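Local coordinates for MATE family efflux transporter (Vibrio cholerae, PDB 6IDP), which probably exports drugs and other toxic compounds across the bacterial membrane, changing conformation in a proton-dependent way as a MATE-family multidrug transporter, at residues 382-385 with 386-390; 361-364 with 365-369. All coordinates share one frame; numbering follows the deposited sequence.

Interaction 1 (382-385 with 386-390); sequences ALTI and SALRL. With OLC ((2R)-2,3-dihydroxypropyl (9Z)-octadec-9-enoate), chain S.
Ser386 and Ala382 meet one turn apart on helix 379-435, where two donors grip a single carbonyl. Ser386 N gives the regular helical bond to Ala382 O at 3.2 Å, and the hydroxyl Ser386 OG gives a second bond to Ala382 O, also 3.2 Å long. They come from opposite faces of the carbonyl plane, the hydroxyl tilted 29° out of it. The torsion explains the reach: with chi1 at -65° OG sits beside its own backbone N and folds back over the preceding turn. Further along, Leu388 N donates to Thr384 O at 2.8 Å, and their side chains run side by side in the same direction, Thr384 CG2 lying 3.9 Å from Leu388 CD1. The Thr384 hydroxyl turns back along the helix to bond Tyr380 O, yet OG1 also lies against the monoolein chain, 3.2 Å from its C8. Leu383 packs on the same lipid through a methyl, CD2 being 3.7 Å from OLC C14.

Around this turn, Ser386 and Leu383 both touch Ser243 of helix 226-259, while Ile385 packs on Ala425 and Ala428 from later in its own long helix. Arg389 carries the charge: its chain bends at chi2 and leads away from the turn, so that NH2 bonds Asn418 OD1 and the guanidinium makes a cation-pi contact with Tyr394. The helix widens into a pi-type turn at 388-390, although Leu390 N still makes an ordinary i+4 bond to Ser386 O, 3.3 Å long.

Chemically, the two small hydroxyls are paid for by carbonyls one turn back, Tyr380 O for Thr384 and Ala382 O for Ser386, so Thr384 can lie against the lipid tail, and Ser386 against Val370 and Ser243, with the hydrogen bond of each hydroxyl made within its own helix.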
loop_
_atom_site.group_PDB
_atom_site.type_symbol
_atom_site.label_atom_id
_atom_site.label_comp_id
_atom_site.label_asym_id
_atom_site.label_seq_id
_atom_site.Cartn_x
_atom_site.Cartn_y
_atom_site.Cartn_z
ATOM N N ALA A 382 -13.542 4.244 -7.816
ATOM C CA ALA A 382 -12.496 3.484 -7.144
ATOM C C ALA A 382 -12.924 3.078 -5.734
ATOM O O ALA A 382 -12.676 1.954 -5.302
ATOM C CB ALA A 382 -11.207 4.289 -7.095
ATOM N N LEU A 383 -13.569 4.004 -5.027
ATOM C CA LEU A 383 -14.082 3.744 -3.687
ATOM C C LEU A 383 -15.199 2.706 -3.714
ATOM O O LEU A 383 -15.289 1.855 -2.826
ATOM C CB LEU A 383 -14.584 5.041 -3.043
ATOM C CG LEU A 383 -15.324 4.892 -1.710
ATOM C CD1 LEU A 383 -14.411 4.302 -0.642
ATOM C CD2 LEU A 383 -15.913 6.218 -1.250
ATOM N N THR A 384 -16.049 2.785 -4.735
ATOM C CA THR A 384 -17.149 1.839 -4.895
ATOM C C THR A 384 -16.632 0.416 -5.077
ATOM O O THR A 384 -17.144 -0.523 -4.468
ATOM C CB THR A 384 -18.041 2.205 -6.097
ATOM O OG1 THR A 384 -18.618 3.499 -5.889
ATOM C CG2 THR A 384 -19.157 1.184 -6.272
ATOM N N ILE A 385 -15.613 0.265 -5.916
ATOM C CA ILE A 385 -15.034 -1.044 -6.185
ATOM C C ILE A 385 -14.439 -1.638 -4.909
ATOM O O ILE A 385 -14.679 -2.806 -4.590
ATOM C CB ILE A 385 -13.955 -0.965 -7.288
ATOM C CG1 ILE A 385 -14.594 -0.570 -8.625
ATOM C CG2 ILE A 385 -13.229 -2.295 -7.420
ATOM C CD1 ILE A 385 -13.603 -0.359 -9.756
ATOM N N SER A 386 -13.684 -0.822 -4.178
ATOM C CA SER A 386 -13.104 -1.220 -2.896
ATOM C C SER A 386 -14.164 -1.609 -1.867
ATOM O O SER A 386 -14.018 -2.609 -1.166
ATOM C CB SER A 386 -12.241 -0.090 -2.327
ATOM O OG SER A 386 -11.110 0.158 -3.140
ATOM N N ALA A 387 -15.223 -0.811 -1.769
ATOM C CA ALA A 387 -16.283 -1.076 -0.801
ATOM C C ALA A 387 -17.066 -2.340 -1.150
ATOM O O ALA A 387 -17.368 -3.151 -0.272
ATOM C CB ALA A 387 -17.218 0.114 -0.704
ATOM N N LEU A 388 -17.399 -2.496 -2.430
ATOM C CA LEU A 388 -18.126 -3.673 -2.902
ATOM C C LEU A 388 -17.339 -4.950 -2.641
ATOM O O LEU A 388 -17.893 -5.950 -2.188
ATOM C CB LEU A 388 -18.434 -3.556 -4.396
ATOM C CG LEU A 388 -19.652 -2.724 -4.796
ATOM C CD1 LEU A 388 -19.771 -2.656 -6.309
ATOM C CD2 LEU A 388 -20.915 -3.309 -4.182
ATOM N N ARG A 389 -16.043 -4.899 -2.934
ATOM C CA ARG A 389 -15.145 -6.023 -2.711
ATOM C C ARG A 389 -15.219 -6.486 -1.261
ATOM O O ARG A 389 -15.267 -7.682 -0.983
ATOM C CB ARG A 389 -13.706 -5.639 -3.070
ATOM C CG ARG A 389 -12.721 -6.798 -3.036
ATOM C CD ARG A 389 -11.943 -6.871 -1.732
ATOM N NE ARG A 389 -11.368 -8.197 -1.528
ATOM C CZ ARG A 389 -10.447 -8.482 -0.613
ATOM N NH1 ARG A 389 -9.981 -7.528 0.181
ATOM N NH2 ARG A 389 -9.986 -9.722 -0.497
ATOM N N LEU A 390 -15.249 -5.526 -0.346
ATOM C CA LEU A 390 -15.220 -5.824 1.076
ATOM C C LEU A 390 -16.546 -6.318 1.630
ATOM O O LEU A 390 -16.645 -7.430 2.147
ATOM C CB LEU A 390 -14.788 -4.584 1.858
ATOM C CG LEU A 390 -13.579 -4.784 2.768
ATOM C CD1 LEU A 390 -13.529 -6.227 3.248
ATOM C CD2 LEU A 390 -12.291 -4.401 2.043
HETATM C C18 OLC S . -17.634 3.315 2.794
HETATM C C10 OLC S . -21.244 6.271 -5.414
HETATM C C9 OLC S . -21.095 6.257 -6.754
HETATM C C17 OLC S . -18.803 3.239 1.835
HETATM C C11 OLC S . -20.045 6.129 -4.501
HETATM C C8 OLC S . -19.723 6.101 -7.375
HETATM C C16 OLC S . -18.424 3.889 0.522
HETATM C C12 OLC S . -20.484 6.321 -3.066
HETATM C C7 OLC S . -19.856 5.486 -8.750
HETATM C C15 OLC S . -19.587 3.811 -0.443
HETATM C C13 OLC S . -20.588 4.975 -2.382
HETATM C C6 OLC S . -20.775 6.340 -9.596
HETATM C C14 OLC S . -19.298 4.685 -1.644
#

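Interaction 2 (361-364 with 365-369); sequences GALG and ICMLM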
loop_
_atom_site.group_PDB
_atom_site.type_symbol
_atom_site.label_atom_id
_atom_site.label_comp_id
_atom_site.label_asym_id
_atom_site.label_seq_id
_atom_site.Cartn_x
_atom_site.Cartn_y
_atom_site.Cartn_z
ATOM N N GLY A 361 -5.405 -13.855 -8.806
ATOM C CA GLY A 361 -5.412 -13.194 -10.098
ATOM C C GLY A 361 -6.590 -12.247 -10.186
ATOM O O GLY A 361 -6.450 -11.095 -10.605
ATOM N N ALA A 362 -7.755 -12.737 -9.774
ATOM C CA ALA A 362 -8.973 -11.939 -9.767
ATOM C C ALA A 362 -8.888 -10.803 -8.745
ATOM O O ALA A 362 -9.388 -9.707 -8.988
ATOM C CB ALA A 362 -10.175 -12.822 -9.483
ATOM N N LEU A 363 -8.263 -11.069 -7.600
ATOM C CA LEU A 363 -8.083 -10.037 -6.586
ATOM C C LEU A 363 -7.126 -8.971 -7.100
ATOM O O LEU A 363 -7.332 -7.776 -6.880
ATOM C CB LEU A 363 -7.565 -10.637 -5.277
ATOM C CG LEU A 363 -7.327 -9.672 -4.112
ATOM C CD1 LEU A 363 -8.582 -8.873 -3.794
ATOM C CD2 LEU A 363 -6.850 -10.427 -2.874
ATOM N N GLY A 364 -6.077 -9.416 -7.786
ATOM C CA GLY A 364 -5.131 -8.514 -8.415
ATOM C C GLY A 364 -5.799 -7.593 -9.423
ATOM O O GLY A 364 -5.433 -6.423 -9.531
ATOM N N ILE A 365 -6.774 -8.121 -10.160
ATOM C CA ILE A 365 -7.542 -7.317 -11.108
ATOM C C ILE A 365 -8.298 -6.215 -10.372
ATOM O O ILE A 365 -8.324 -5.061 -10.807
ATOM C CB ILE A 365 -8.542 -8.172 -11.911
ATOM C CG1 ILE A 365 -7.803 -9.119 -12.862
ATOM C CG2 ILE A 365 -9.507 -7.281 -12.692
ATOM C CD1 ILE A 365 -6.968 -8.404 -13.917
ATOM N N CYS A 366 -8.902 -6.586 -9.247
ATOM C CA CYS A 366 -9.638 -5.647 -8.411
ATOM C C CYS A 366 -8.724 -4.531 -7.907
ATOM O O CYS A 366 -9.096 -3.355 -7.929
ATOM C CB CYS A 366 -10.285 -6.379 -7.234
ATOM S SG CYS A 366 -11.405 -5.359 -6.255
ATOM N N MET A 367 -7.531 -4.909 -7.459
ATOM C CA MET A 367 -6.523 -3.942 -7.037
ATOM C C MET A 367 -6.138 -3.025 -8.191
ATOM O O MET A 367 -5.974 -1.819 -8.016
ATOM C CB MET A 367 -5.280 -4.656 -6.508
ATOM C CG MET A 367 -5.517 -5.478 -5.251
ATOM S SD MET A 367 -4.146 -6.601 -4.884
ATOM C CE MET A 367 -2.792 -5.445 -4.710
ATOM N N LEU A 368 -5.995 -3.616 -9.371
ATOM C CA LEU A 368 -5.585 -2.894 -10.566
ATOM C C LEU A 368 -6.641 -1.876 -10.979
ATOM O O LEU A 368 -6.327 -0.730 -11.294
ATOM C CB LEU A 368 -5.323 -3.874 -11.710
ATOM C CG LEU A 368 -4.070 -3.678 -12.561
ATOM C CD1 LEU A 368 -2.820 -3.758 -11.703
ATOM C CD2 LEU A 368 -4.029 -4.720 -13.667
ATOM N N MET A 369 -7.898 -2.307 -10.964
ATOM C CA MET A 369 -9.003 -1.458 -11.382
ATOM C C MET A 369 -9.186 -0.259 -10.449
ATOM O O MET A 369 -9.549 0.827 -10.904
ATOM C CB MET A 369 -10.294 -2.273 -11.467
ATOM C CG MET A 369 -10.286 -3.338 -12.560
ATOM S SD MET A 369 -10.054 -2.659 -14.218
ATOM C CE MET A 369 -8.321 -2.997 -14.523
#
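Met367 lies back over Leu363 and Gly364 on helix 360-375, in a regular alpha-helical turn of this largely helical MATE transporter. Starting at CB, the methionine side chain passes 3.5 Å from Gly364 O. With chi1 at -64° the next carbon stands beside the backbone N and faces the previous turn, and CG comes 3.4 Å from Leu363 O, the same carbonyl that accepts the backbone bond from Met367 N at 2.9 Å. The sulfur then continues over the surface of that turn: SD is 3.9 Å from Leu363 O, 4.1 Å from Gly364 CA and, more loosely, 4.5 Å from CG of Leu363. The bend at chi3 (59°) turns the terminal methyl CE away from Leu363 and Gly364. Beyond these two segments both Met367 and Leu363 touch Leu280, in a loop that packs against them.

The other side chains of the turn point to different neighbours. Ile365 reaches Cys314 and Leu318 of helix 303-330, and Leu368 meets Ala313 there, while Leu363 and Cys366 serve the interface with helix 379-435. Lipid is close as well, since one bound monoolein touches Gly361 and another touches both Ala362 and Ile365.

Ile365 repeats on its own side what the methionine does: its CG1 stands beside the backbone N and lies 3.3 Å from Gly361 O, the carbonyl that takes the hydrogen bond from Ile365 N.

Interaction 2 comes first along the chain, on helix 360-375, and interaction 1 follows on the next helix, 379-435; both fall in the C-terminal half of the chain. Their centres are about 12 Å apart, on the same side of the chain's centre, and the two turns touch. Leu363 CD1 packs 3.7 Å from Arg389 NE. Cys366 SG touches both Ile385 CG2 and Arg389 CG, each at 3.8 Å, while Ile385 CD1 reaches Met369 CB. Two consecutive helices are thereby joined by van der Waals packing, one contact of it made by the guanidinium NE of Arg389, with bound lipid at both turns, consistent with a membrane-embedded helix pair in a transporter that changes conformation.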